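Local coordinates for SCO1/SenC family lipoprotein (Bacillus anthracis, PDB 4HDE) that probably binds copper and assists the assembly of cytochrome c oxidase, as other thioredoxin-fold proteins of the Sco family do, at residues D11-Q16 with K116-S121; A37-T42 with F74-D79; V69-F74 with T97-L102; E84-F89 with L102-S107; H133-Y138 with S151-T156. All blocks are in the same frame, centred on the assembly; numbering follows the deposited sequence.

Contact 1 of 5, residues D11-Q16 with K116-S121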
# COMPACT_ATOMS: atom_id res chain seq x y z
N ASP A 11 -1.64 -10.32 11.97
CA ASP A 11 -1.72 -9.16 12.86
C ASP A 11 -0.94 -7.97 12.30
O ASP A 11 0.13 -8.14 11.73
CB ASP A 11 -1.15 -9.52 14.24
CG ASP A 11 -1.98 -10.54 14.99
OD1 ASP A 11 -3.22 -10.58 14.81
OD2 ASP A 11 -1.39 -11.30 15.79
N LEU A 12 -1.49 -6.78 12.49
CA LEU A 12 -0.81 -5.54 12.12
C LEU A 12 -0.67 -4.65 13.33
O LEU A 12 -1.63 -4.40 14.06
CB LEU A 12 -1.62 -4.77 11.09
CG LEU A 12 -1.68 -5.33 9.68
CD1 LEU A 12 -2.40 -4.32 8.80
CD2 LEU A 12 -0.28 -5.60 9.16
N GLU A 13 0.55 -4.17 13.55
CA GLU A 13 0.77 -3.23 14.64
C GLU A 13 0.09 -1.90 14.36
O GLU A 13 -0.18 -1.55 13.21
CB GLU A 13 2.26 -3.01 14.85
CG GLU A 13 2.88 -2.09 13.82
CD GLU A 13 4.38 -2.00 13.94
OE1 GLU A 13 4.88 -0.89 14.23
OE2 GLU A 13 5.06 -3.03 13.75
N THR A 14 -0.18 -1.16 15.43
CA THR A 14 -0.71 0.18 15.32
C THR A 14 0.41 1.13 14.91
O THR A 14 1.50 1.09 15.48
CB THR A 14 -1.31 0.62 16.66
OG1 THR A 14 -2.38 -0.28 17.01
CG2 THR A 14 -1.86 2.03 16.59
N PHE A 15 0.14 1.97 13.93
CA PHE A 15 1.15 2.90 13.41
C PHE A 15 0.54 4.26 13.08
O PHE A 15 -0.65 4.38 12.78
CB PHE A 15 1.85 2.33 12.18
CG PHE A 15 0.95 2.17 10.99
CD1 PHE A 15 0.86 3.15 10.02
CD2 PHE A 15 0.19 1.01 10.84
CE1 PHE A 15 0.04 3.00 8.93
CE2 PHE A 15 -0.64 0.86 9.75
CZ PHE A 15 -0.71 1.86 8.79
N GLN A 16 1.38 5.28 13.13
CA GLN A 16 1.01 6.63 12.75
C GLN A 16 2.17 7.23 11.97
O GLN A 16 3.21 7.54 12.55
CB GLN A 16 0.71 7.49 13.98
CG GLN A 16 0.35 8.93 13.66
CD GLN A 16 0.17 9.76 14.91
OE1 GLN A 16 -0.35 9.29 15.93
NE2 GLN A 16 0.64 11.00 14.87
N LYS A 116 9.03 -6.30 7.77
CA LYS A 116 9.36 -7.64 8.23
C LYS A 116 8.28 -8.21 9.15
O LYS A 116 7.83 -9.35 8.97
CB LYS A 116 10.71 -7.64 8.96
CG LYS A 116 11.02 -8.90 9.75
CD LYS A 116 12.39 -8.84 10.44
CE LYS A 116 12.39 -7.91 11.65
NZ LYS A 116 11.83 -8.54 12.89
N ASP A 117 7.86 -7.42 10.13
CA ASP A 117 7.03 -7.93 11.21
C ASP A 117 5.56 -8.02 10.85
O ASP A 117 4.83 -8.86 11.39
CB ASP A 117 7.22 -7.09 12.47
CG ASP A 117 8.52 -7.39 13.18
OD1 ASP A 117 9.21 -8.34 12.76
OD2 ASP A 117 8.85 -6.69 14.16
N ASN A 118 5.12 -7.15 9.95
CA ASN A 118 3.70 -7.08 9.60
C ASN A 118 3.35 -7.68 8.25
O ASN A 118 2.26 -8.20 8.07
CB ASN A 118 3.24 -5.63 9.67
CG ASN A 118 3.37 -5.06 11.06
OD1 ASN A 118 2.56 -5.34 11.93
ND2 ASN A 118 4.42 -4.28 11.27
N PHE A 119 4.28 -7.59 7.31
CA PHE A 119 4.00 -8.04 5.95
C PHE A 119 4.95 -9.13 5.46
O PHE A 119 4.91 -9.50 4.29
CB PHE A 119 3.98 -6.86 4.99
CG PHE A 119 2.85 -5.91 5.25
CD1 PHE A 119 1.62 -6.09 4.62
CD2 PHE A 119 2.99 -4.84 6.12
CE1 PHE A 119 0.57 -5.23 4.86
CE2 PHE A 119 1.95 -3.98 6.37
CZ PHE A 119 0.73 -4.17 5.73
N GLN A 120 5.78 -9.66 6.36
CA GLN A 120 6.70 -10.75 6.04
C GLN A 120 7.49 -10.46 4.77
O GLN A 120 7.71 -11.34 3.94
CB GLN A 120 5.94 -12.06 5.89
CG GLN A 120 5.02 -12.33 7.06
CD GLN A 120 4.50 -13.74 7.09
OE1 GLN A 120 4.91 -14.59 6.30
NE2 GLN A 120 3.59 -14.02 8.02
N SER A 121 7.94 -9.22 4.64
CA SER A 121 8.63 -8.76 3.45
C SER A 121 9.94 -8.06 3.80
O SER A 121 9.95 -7.15 4.64
CB SER A 121 7.72 -7.81 2.67
OG SER A 121 8.28 -7.45 1.42
O HOH W 1 1.77 -9.88 10.68
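N118, near the end of helix 108-119, holds E13 of the incoming loop with both ends of its amide. Its CB packs against L12 CD2 at 3.6 Å; L12 is modelled in two conformers, so this packing is less certain. With chi1 at -62° the CG lies anti to the carbonyl carbon, which swings the amide off the helix toward the loop. There the group forks. OD1 takes the backbone N-H of E13, the N118 OD1 to E13 N distance being 2.8 Å, in a nearly straight bond whose donor is tilted from the carbonyl plane. N118 ND2 gives a hydrogen to E13 OE2 at 2.9 Å. That oxygen lies in the amide plane, yet it is met from above its own carboxylate plane, the two flat groups standing 66° apart. ND2 also bonds to F114 O one turn back, so the rotation of the amide is fixed by three bonds. Asparagine suits the place because one short side chain offers a donor and an acceptor together. Beside the amide, L12 CD2 makes an off-centre CH-pi contact with the F119 ring, and F119 in turn meets Y138 edge-to-face. A water lies 2.6 Å from D11 O and also close to N118 O. In this thioredoxin-fold protein, a side-chain amide at the C-terminal end of helix 108-119 thus bonds the backbone of the loop before hairpin strands 16-18 and 24-26.

Contact 2 of 5, residues A37-T42 with F74-D79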
# COMPACT_ATOMS: atom_id res chain seq x y z
N ALA A 37 -2.66 -2.31 0.67
CA ALA A 37 -1.33 -1.76 0.92
C ALA A 37 -0.30 -2.26 -0.11
O ALA A 37 -0.34 -3.41 -0.55
CB ALA A 37 -0.87 -2.12 2.31
N ASP A 38 0.63 -1.37 -0.47
CA ASP A 38 1.86 -1.80 -1.12
C ASP A 38 3.06 -1.02 -0.57
O ASP A 38 2.90 -0.09 0.22
CB ASP A 38 1.75 -1.76 -2.65
CG ASP A 38 1.74 -0.35 -3.22
OD1 ASP A 38 1.57 0.63 -2.47
OD2 ASP A 38 1.88 -0.21 -4.47
N PHE A 39 4.25 -1.44 -0.99
CA PHE A 39 5.53 -0.83 -0.62
C PHE A 39 6.23 -0.37 -1.89
O PHE A 39 6.28 -1.12 -2.87
CB PHE A 39 6.40 -1.84 0.14
CG PHE A 39 5.87 -2.17 1.50
CD1 PHE A 39 6.35 -1.51 2.62
CD2 PHE A 39 4.88 -3.13 1.68
CE1 PHE A 39 5.87 -1.80 3.89
CE2 PHE A 39 4.39 -3.42 2.95
CZ PHE A 39 4.89 -2.75 4.05
N MSE A 40 6.77 0.83 -1.88
CA MSE A 40 7.39 1.41 -3.07
C MSE A 40 8.33 2.54 -2.70
O MSE A 40 8.49 2.87 -1.53
CB MSE A 40 6.31 1.93 -4.01
CG MSE A 40 5.28 2.81 -3.33
SE MSE A 40 4.71 4.30 -4.44
CE MSE A 40 6.22 5.48 -4.15
N PHE A 41 9.00 3.11 -3.70
CA PHE A 41 9.82 4.29 -3.47
C PHE A 41 9.89 5.12 -4.74
O PHE A 41 9.80 4.57 -5.84
CB PHE A 41 11.21 3.97 -2.88
CG PHE A 41 12.13 3.20 -3.80
CD1 PHE A 41 13.27 3.79 -4.32
CD2 PHE A 41 11.88 1.87 -4.09
CE1 PHE A 41 14.12 3.07 -5.15
CE2 PHE A 41 12.73 1.14 -4.91
CZ PHE A 41 13.84 1.74 -5.44
N THR A 42 10.02 6.43 -4.60
CA THR A 42 9.86 7.31 -5.76
C THR A 42 11.04 7.29 -6.72
O THR A 42 10.88 7.65 -7.89
CB THR A 42 9.52 8.77 -5.37
OG1 THR A 42 10.68 9.43 -4.85
CG2 THR A 42 8.39 8.82 -4.36
N PHE A 74 3.40 2.54 1.28
CA PHE A 74 4.45 2.88 2.23
C PHE A 74 5.75 3.10 1.47
O PHE A 74 6.16 2.22 0.71
CB PHE A 74 4.70 1.75 3.23
CG PHE A 74 3.51 1.39 4.08
CD1 PHE A 74 3.23 2.10 5.23
CD2 PHE A 74 2.70 0.31 3.74
CE1 PHE A 74 2.14 1.77 6.03
CE2 PHE A 74 1.60 -0.02 4.54
CZ PHE A 74 1.34 0.71 5.69
N SER A 75 6.43 4.23 1.70
CA SER A 75 7.75 4.41 1.12
C SER A 75 8.80 3.56 1.83
O SER A 75 8.89 3.56 3.07
CB SER A 75 8.20 5.87 1.15
OG SER A 75 9.55 5.97 0.71
N VAL A 76 9.60 2.84 1.05
CA VAL A 76 10.73 2.11 1.59
C VAL A 76 12.04 2.87 1.40
O VAL A 76 13.11 2.31 1.62
CB VAL A 76 10.84 0.69 1.00
CG1 VAL A 76 9.59 -0.11 1.34
CG2 VAL A 76 11.05 0.75 -0.51
N ASP A 77 11.96 4.13 1.02
CA ASP A 77 13.14 4.98 0.94
C ASP A 77 12.86 6.33 1.61
O ASP A 77 12.96 7.37 0.97
CB ASP A 77 13.55 5.17 -0.53
CG ASP A 77 14.94 5.75 -0.69
OD1 ASP A 77 15.76 5.67 0.26
OD2 ASP A 77 15.23 6.26 -1.78
N PRO A 78 12.53 6.31 2.91
CA PRO A 78 12.12 7.56 3.56
C PRO A 78 13.24 8.59 3.67
O PRO A 78 12.94 9.76 3.92
CB PRO A 78 11.66 7.09 4.95
CG PRO A 78 12.42 5.79 5.17
CD PRO A 78 12.43 5.15 3.81
N ASP A 79 14.50 8.18 3.53
CA ASP A 79 15.60 9.14 3.53
C ASP A 79 15.51 10.09 2.34
O ASP A 79 15.98 11.23 2.41
CB ASP A 79 16.97 8.42 3.54
CG ASP A 79 17.20 7.63 4.81
OD1 ASP A 79 16.89 8.14 5.91
OD2 ASP A 79 17.71 6.48 4.71
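F74 and F39 sit side by side on neighbouring parallel strands, 70-75 and 35-40, which helix 48-64 joins into a beta-alpha-beta unit at the heart of the thioredoxin fold. Three backbone bonds set the register: F74 N to D38 O at 2.9 Å, M40 N to F74 O at 3.0 Å and V76 N to M40 O at 2.8 Å. On the face that carries the phenylalanines, the two rings are only 26° from parallel but slid apart, so they barely overlap; F74 CD2 lies over one face of F39 near its rim. V76 CG1 comes in at the edge of the F39 ring, 3.8 Å from F39 CD1. Flat rings suit this layer because they fill it without polar demands, and F119 meets F39 edge-to-face. Past the strand ends F41 takes over. Its chi1 of 67° places CG between the backbone N and the carbonyl carbon, which brings CD2 to V76 CG2, while F41 CB presses on D77 CB at 3.5 Å. D77 has its partner in the next shell, where OD1 forms a salt bridge with K125. On the other face, M40, a selenomethionine modelled in two conformers, leans on L86 and F89. The chain leaving the sheet is bent by an ST turn, in which S75 OG, also bonded to D81, accepts from D77 N at 3.0 Å.

Contact 3 of 5, residues V69-F74 with T97-L102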
# COMPACT_ATOMS: atom_id res chain seq x y z
N VAL A 69 -13.20 1.69 -0.40
CA VAL A 69 -11.96 1.14 0.11
C VAL A 69 -10.88 2.23 0.13
O VAL A 69 -11.04 3.28 -0.49
CB VAL A 69 -11.48 -0.03 -0.76
CG1 VAL A 69 -12.54 -1.15 -0.76
CG2 VAL A 69 -11.21 0.44 -2.18
N GLN A 70 -9.80 1.96 0.85
CA GLN A 70 -8.65 2.86 0.94
C GLN A 70 -7.42 2.21 0.33
O GLN A 70 -7.28 0.99 0.32
CB GLN A 70 -8.35 3.20 2.40
CG GLN A 70 -9.47 3.94 3.10
CD GLN A 70 -9.66 5.34 2.59
OE1 GLN A 70 -8.69 6.08 2.36
NE2 GLN A 70 -10.92 5.74 2.41
N PHE A 71 -6.52 3.06 -0.16
CA PHE A 71 -5.24 2.62 -0.69
C PHE A 71 -4.12 3.28 0.08
O PHE A 71 -4.20 4.46 0.40
CB PHE A 71 -5.15 2.94 -2.18
CG PHE A 71 -6.16 2.18 -3.00
CD1 PHE A 71 -5.87 0.91 -3.45
CD2 PHE A 71 -7.42 2.71 -3.25
CE1 PHE A 71 -6.82 0.19 -4.17
CE2 PHE A 71 -8.36 2.00 -3.96
CZ PHE A 71 -8.06 0.74 -4.41
N VAL A 72 -3.10 2.49 0.39
CA VAL A 72 -1.96 2.98 1.16
C VAL A 72 -0.68 2.46 0.53
O VAL A 72 -0.54 1.26 0.30
CB VAL A 72 -2.03 2.51 2.63
CG1 VAL A 72 -0.79 2.95 3.41
CG2 VAL A 72 -3.30 3.04 3.29
N SER A 73 0.24 3.38 0.24
CA SER A 73 1.57 3.01 -0.25
C SER A 73 2.61 3.47 0.76
O SER A 73 2.70 4.66 1.05
CB SER A 73 1.85 3.69 -1.59
OG SER A 73 0.90 3.31 -2.58
N PHE A 74 3.40 2.54 1.28
CA PHE A 74 4.45 2.88 2.23
C PHE A 74 5.75 3.10 1.47
O PHE A 74 6.16 2.22 0.71
CB PHE A 74 4.70 1.75 3.23
CG PHE A 74 3.51 1.39 4.08
CD1 PHE A 74 3.23 2.10 5.23
CD2 PHE A 74 2.70 0.31 3.74
CE1 PHE A 74 2.14 1.77 6.03
CE2 PHE A 74 1.60 -0.02 4.54
CZ PHE A 74 1.34 0.71 5.69
N THR A 97 -6.89 11.21 -5.00
CA THR A 97 -6.19 10.79 -3.80
C THR A 97 -7.05 10.93 -2.54
O THR A 97 -6.55 10.85 -1.42
CB THR A 97 -4.84 11.51 -3.61
OG1 THR A 97 -5.04 12.93 -3.62
CG2 THR A 97 -3.89 11.14 -4.74
N SER A 98 -8.35 11.11 -2.73
CA SER A 98 -9.26 11.17 -1.60
C SER A 98 -9.17 9.91 -0.74
O SER A 98 -9.36 9.95 0.47
CB SER A 98 -10.70 11.40 -2.06
OG SER A 98 -11.18 10.29 -2.79
N ASN A 99 -8.89 8.78 -1.38
CA ASN A 99 -8.76 7.51 -0.67
C ASN A 99 -7.41 6.84 -0.92
O ASN A 99 -7.31 5.62 -0.89
CB ASN A 99 -9.89 6.54 -1.05
CG ASN A 99 -9.82 6.09 -2.50
OD1 ASN A 99 -9.26 6.79 -3.35
ND2 ASN A 99 -10.37 4.93 -2.79
N TRP A 100 -6.37 7.62 -1.18
CA TRP A 100 -5.04 7.04 -1.41
C TRP A 100 -4.01 7.89 -0.67
O TRP A 100 -3.82 9.07 -0.99
CB TRP A 100 -4.71 7.00 -2.90
CG TRP A 100 -3.54 6.12 -3.30
CD1 TRP A 100 -2.54 5.63 -2.51
CD2 TRP A 100 -3.29 5.64 -4.62
NE1 TRP A 100 -1.67 4.87 -3.26
CE2 TRP A 100 -2.12 4.85 -4.56
CE3 TRP A 100 -3.94 5.78 -5.84
CZ2 TRP A 100 -1.58 4.24 -5.68
CZ3 TRP A 100 -3.41 5.16 -6.96
CH2 TRP A 100 -2.24 4.39 -6.87
N ASN A 101 -3.38 7.28 0.33
CA ASN A 101 -2.35 7.95 1.11
C ASN A 101 -1.02 7.26 0.93
O ASN A 101 -0.93 6.04 1.03
CB ASN A 101 -2.75 7.99 2.58
CG ASN A 101 -3.85 8.97 2.85
OD1 ASN A 101 -3.59 10.15 3.09
ND2 ASN A 101 -5.09 8.50 2.77
N LEU A 102 0.01 8.05 0.61
CA LEU A 102 1.37 7.55 0.48
C LEU A 102 2.11 8.03 1.71
O LEU A 102 2.03 9.21 2.06
CB LEU A 102 2.02 8.05 -0.81
CG LEU A 102 1.34 7.58 -2.10
CD1 LEU A 102 0.18 8.49 -2.51
CD2 LEU A 102 2.36 7.51 -3.20
O HOH W 2 -5.85 5.77 2.33
O HOH W 3 -11.55 8.56 1.70
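W100 swings its indole across to F71 and S73 because its CG stands opposite the backbone N (chi1 -165°), while in F71 a chi1 of -65° turns the ring aside, toward N99. The F71 CB, fixed by the strand, lies over the five-membered ring of the indole and close to its normal, a CH-pi contact; the two rings themselves meet obliquely. The indole edge is used as well: W100 NE1 donates to S73 OG at 3.1 Å, the hydroxyl lying exactly in the ring plane and the bond almost straight. A tryptophan fits here because it offers an apolar face and one N-H together. N99, in the turn before its strand, runs alongside F71 with its amide nearly perpendicular to the ring. N99 ND2 comes at the ring edge and donates to V69 O at 2.9 Å, while OD1 is held by Q59. Between these side chains the parallel strands 70-74 and 100-102 are tied by F71 N to N99 O at 2.8 Å, N101 N to F71 O at 2.9 Å and S73 N to N101 O at 3.0 Å. On the face of Q70 and N101 a water donates to Q70 OE1 and to F71 O and accepts from N101 ND2. The S73 hydroxyl is gripped twice: having accepted from the indole, it probably gives its own proton to D38 OD1, linking the outermost strand through the second to a buried acid on the third.

Contact 4 of 5, residues E84-F89 with L102-S107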
# COMPACT_ATOMS: atom_id res chain seq x y z
N GLU A 84 6.55 15.91 -0.14
CA GLU A 84 6.47 16.55 -1.45
C GLU A 84 6.86 15.59 -2.59
O GLU A 84 6.29 15.65 -3.67
CB GLU A 84 7.31 17.83 -1.49
CG GLU A 84 8.79 17.60 -1.32
CD GLU A 84 9.57 18.90 -1.15
OE1 GLU A 84 8.95 19.99 -1.20
OE2 GLU A 84 10.80 18.82 -0.97
N ASN A 85 7.83 14.72 -2.33
CA ASN A 85 8.21 13.71 -3.30
C ASN A 85 7.06 12.78 -3.60
O ASN A 85 6.80 12.46 -4.76
CB ASN A 85 9.41 12.91 -2.80
CG ASN A 85 10.60 13.78 -2.47
OD1 ASN A 85 10.73 14.27 -1.35
ND2 ASN A 85 11.48 13.97 -3.44
N LEU A 86 6.36 12.35 -2.56
CA LEU A 86 5.25 11.41 -2.74
C LEU A 86 4.07 12.07 -3.46
O LEU A 86 3.40 11.44 -4.29
CB LEU A 86 4.80 10.85 -1.40
CG LEU A 86 5.85 9.96 -0.74
CD1 LEU A 86 5.41 9.59 0.66
CD2 LEU A 86 6.11 8.71 -1.57
N LYS A 87 3.81 13.33 -3.14
CA LYS A 87 2.72 14.06 -3.77
C LYS A 87 2.98 14.22 -5.26
O LYS A 87 2.09 14.01 -6.10
CB LYS A 87 2.53 15.41 -3.09
CG LYS A 87 1.27 16.17 -3.51
CD LYS A 87 1.03 17.38 -2.62
CE LYS A 87 -0.28 18.05 -2.94
NZ LYS A 87 -1.43 17.16 -2.60
N ALA A 88 4.21 14.59 -5.62
CA ALA A 88 4.56 14.76 -7.03
C ALA A 88 4.52 13.42 -7.77
O ALA A 88 4.10 13.36 -8.93
CB ALA A 88 5.93 15.40 -7.16
N PHE A 89 4.95 12.37 -7.09
CA PHE A 89 4.94 11.03 -7.66
C PHE A 89 3.52 10.57 -8.00
O PHE A 89 3.26 10.15 -9.13
CB PHE A 89 5.62 10.04 -6.70
CG PHE A 89 5.62 8.60 -7.18
CD1 PHE A 89 6.60 8.15 -8.04
CD2 PHE A 89 4.64 7.71 -6.76
CE1 PHE A 89 6.61 6.84 -8.48
CE2 PHE A 89 4.65 6.40 -7.20
CZ PHE A 89 5.63 5.97 -8.05
N LEU A 102 0.01 8.05 0.61
CA LEU A 102 1.37 7.55 0.48
C LEU A 102 2.11 8.03 1.71
O LEU A 102 2.03 9.21 2.06
CB LEU A 102 2.02 8.05 -0.81
CG LEU A 102 1.34 7.58 -2.10
CD1 LEU A 102 0.18 8.49 -2.51
CD2 LEU A 102 2.36 7.51 -3.20
N LEU A 103 2.82 7.13 2.38
CA LEU A 103 3.32 7.38 3.73
C LEU A 103 4.84 7.38 3.82
O LEU A 103 5.54 6.67 3.08
CB LEU A 103 2.73 6.35 4.70
CG LEU A 103 1.20 6.24 4.73
CD1 LEU A 103 0.74 5.23 5.78
CD2 LEU A 103 0.56 7.60 4.98
N THR A 104 5.34 8.17 4.76
CA THR A 104 6.77 8.31 4.99
C THR A 104 6.96 8.96 6.36
O THR A 104 6.03 8.97 7.17
CB THR A 104 7.42 9.14 3.86
OG1 THR A 104 8.84 9.04 3.98
CG2 THR A 104 6.99 10.59 3.91
N GLY A 105 8.16 9.48 6.62
CA GLY A 105 8.41 10.26 7.82
C GLY A 105 9.16 9.52 8.91
O GLY A 105 9.58 10.12 9.89
N TYR A 106 9.33 8.22 8.71
CA TYR A 106 9.98 7.32 9.65
C TYR A 106 11.39 7.02 9.15
O TYR A 106 11.77 7.45 8.06
CB TYR A 106 9.15 6.03 9.73
CG TYR A 106 8.58 5.60 8.40
CD1 TYR A 106 7.22 5.71 8.14
CD2 TYR A 106 9.40 5.09 7.41
CE1 TYR A 106 6.69 5.32 6.92
CE2 TYR A 106 8.89 4.70 6.18
CZ TYR A 106 7.53 4.82 5.95
OH TYR A 106 7.01 4.42 4.74
N SER A 107 12.18 6.31 9.94
CA SER A 107 13.53 5.94 9.50
C SER A 107 13.51 4.71 8.59
O SER A 107 12.54 3.95 8.54
CB SER A 107 14.44 5.68 10.70
OG SER A 107 14.04 4.48 11.35
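T104 divides its two branches: OG1 gives its hydrogen to D81 O, while the CG2 methyl turns to L86 of helix 83-90, with L86 CD1 3.7 Å from T104 CG2. The helix is the crossover of the beta-alpha-beta unit that links strands 70-75 and 100-103 in the thioredoxin fold, and here it lies down on the end of the second strand. Threonine fits because it can satisfy a loop carbonyl and still offer a methyl to the core. L86 has the largest share of the buried surface. Its CG stands beside the backbone N (chi1 -66°), which points the branched end at the strand, and L86 CD1 settles against the backbone there, 3.7 Å from L102 O and 3.8 Å from L103 O. Leucine suits this role, since its branched tip can touch a methyl and the strand backbone at once. Nearer the helix, L86 CB and L102 CB meet at 4.0 Å. Almost one turn on, F89 adds a looser touch, F89 CD2 lying 4.2 Å from L102 CD2; the approach to its ring is oblique. Beyond T104 the chain turns at G105, whose phi/psi of 103°/-8° suit a residue without a side chain. S107 then caps helix 108-119 through OG to D110 N. Between them Y106 folds back with one ring face over T104 C, and its OH is hydrogen-bonded to S75 O.

Contact 5 of 5, residues H133-Y138 with S151-T156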
# COMPACT_ATOMS: atom_id res chain seq x y z
N HIS A 133 12.40 -4.57 -1.92
CA HIS A 133 11.16 -4.57 -1.17
C HIS A 133 10.17 -5.50 -1.87
O HIS A 133 10.40 -5.89 -3.02
CB HIS A 133 10.56 -3.16 -1.09
CG HIS A 133 10.23 -2.59 -2.43
ND1 HIS A 133 8.98 -2.72 -3.01
CD2 HIS A 133 10.99 -1.93 -3.33
CE1 HIS A 133 8.98 -2.14 -4.20
NE2 HIS A 133 10.19 -1.66 -4.42
N GLY A 134 9.09 -5.85 -1.18
CA GLY A 134 8.10 -6.74 -1.76
C GLY A 134 7.25 -6.05 -2.82
O GLY A 134 7.02 -4.84 -2.74
N THR A 135 6.77 -6.82 -3.78
CA THR A 135 5.98 -6.26 -4.87
C THR A 135 4.50 -6.64 -4.79
O THR A 135 3.76 -6.49 -5.77
CB THR A 135 6.54 -6.69 -6.23
OG1 THR A 135 6.60 -8.12 -6.27
CG2 THR A 135 7.93 -6.12 -6.45
N SER A 136 4.07 -7.15 -3.65
CA SER A 136 2.67 -7.58 -3.52
C SER A 136 1.73 -6.43 -3.19
O SER A 136 2.14 -5.38 -2.69
CB SER A 136 2.54 -8.63 -2.42
OG SER A 136 3.27 -9.80 -2.73
N PHE A 137 0.44 -6.65 -3.46
CA PHE A 137 -0.63 -5.84 -2.88
C PHE A 137 -1.25 -6.68 -1.76
O PHE A 137 -1.45 -7.88 -1.92
CB PHE A 137 -1.72 -5.54 -3.91
CG PHE A 137 -1.32 -4.61 -5.03
CD1 PHE A 137 -0.13 -3.87 -5.00
CD2 PHE A 137 -2.18 -4.45 -6.12
CE1 PHE A 137 0.20 -3.02 -6.06
CE2 PHE A 137 -1.85 -3.60 -7.17
CZ PHE A 137 -0.67 -2.89 -7.14
N TYR A 138 -1.58 -6.05 -0.64
CA TYR A 138 -2.18 -6.72 0.50
C TYR A 138 -3.55 -6.15 0.81
O TYR A 138 -3.72 -4.94 0.89
CB TYR A 138 -1.30 -6.55 1.74
CG TYR A 138 0.10 -7.06 1.54
CD1 TYR A 138 0.43 -8.38 1.82
CD2 TYR A 138 1.10 -6.22 1.08
CE1 TYR A 138 1.73 -8.84 1.64
CE2 TYR A 138 2.39 -6.67 0.90
CZ TYR A 138 2.70 -7.97 1.18
OH TYR A 138 3.99 -8.42 1.00
N SER A 151 -0.17 -10.40 -6.53
CA SER A 151 0.93 -9.71 -7.20
C SER A 151 0.54 -8.31 -7.65
O SER A 151 -0.49 -8.10 -8.28
CB SER A 151 1.45 -10.51 -8.40
OG SER A 151 2.52 -9.81 -9.01
N GLY A 152 1.39 -7.34 -7.33
CA GLY A 152 1.18 -5.98 -7.78
C GLY A 152 1.88 -5.66 -9.09
O GLY A 152 1.77 -4.55 -9.59
N ILE A 153 2.60 -6.63 -9.65
CA ILE A 153 3.45 -6.34 -10.80
C ILE A 153 3.28 -7.33 -11.95
O ILE A 153 3.46 -6.98 -13.11
CB ILE A 153 4.94 -6.26 -10.39
CG1 ILE A 153 5.80 -5.78 -11.56
CG2 ILE A 153 5.45 -7.60 -9.87
CD1 ILE A 153 5.61 -4.31 -11.91
N SER A 154 2.93 -8.57 -11.64
CA SER A 154 2.81 -9.60 -12.66
C SER A 154 1.41 -10.20 -12.66
O SER A 154 1.01 -10.89 -11.72
CB SER A 154 3.85 -10.70 -12.43
OG SER A 154 3.77 -11.70 -13.43
N ASN A 155 0.65 -9.93 -13.72
CA ASN A 155 -0.71 -10.44 -13.83
C ASN A 155 -1.56 -10.15 -12.60
O ASN A 155 -2.18 -11.05 -12.04
CB ASN A 155 -0.68 -11.94 -14.11
CG ASN A 155 -2.03 -12.49 -14.50
OD1 ASN A 155 -2.89 -11.75 -14.99
ND2 ASN A 155 -2.22 -13.78 -14.30
N THR A 156 -1.56 -8.90 -12.16
CA THR A 156 -2.39 -8.51 -11.03
C THR A 156 -3.83 -9.00 -11.25
O THR A 156 -4.44 -8.70 -12.27
CB THR A 156 -2.36 -6.98 -10.84
OG1 THR A 156 -1.02 -6.56 -10.58
CG2 THR A 156 -3.26 -6.57 -9.69
O HOH W 4 4.53 -9.80 -6.83
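F137 lays one face of its ring squarely over G152, whose CA sits only 11° off the ring normal, a CH-pi contact on the middle of the ring. Glycine suits the place, its lack of a side chain letting the ring and T135 O come this close. T156 comes to the same ring obliquely, its side chain crossing that of F137 at about a right angle, with T156 CG2 4.1 Å from F137 CE2. Farther out, T135 OG1 lies 3.8 Å from I153 CG2 as those side chains pass at a slant. One backbone bond joins the segments: G152 N to T135 O at 3.0 Å, in the carbonyl plane but bent to 138°. The loop carries its own fastenings. S151 OG accepts from S154 N at 2.9 Å and from I153 N at 3.2 Å, an ST motif with an ST turn, while T156 OG1 donates to S151 O at 2.8 Å. A water between T135 OG1 and S151 OG adds a bridge. S136 and S151 form an antiparallel, non-hydrogen-bonded pair where strands 136-140 and 146-151 part, the open end of the C-terminal beta hairpin of a thioredoxin fold.

In the fold
Contacts 2, 3 and 5 lie on one mixed sheet. Contacts 2 and 3 share F74, their centres 13 Å apart, and D38 N to V72 O at 3.0 Å, a probable hydrogen bond, connects them. Contact 4 sets a helix against the same sheet, its centre only 8 Å from that of contact 2. Contact 1 packs on the face that carries F39, with F119 CD2 3.5 Å from F39 CZ of contact 2. Contacts 4 and 5 stay apart, about 10 Å between nearest atoms. H133, in contact 5, touches C48 and V76; Sco relatives bind copper through cysteines and a histidine, so the probable metal site lies beside contacts 2 and 5.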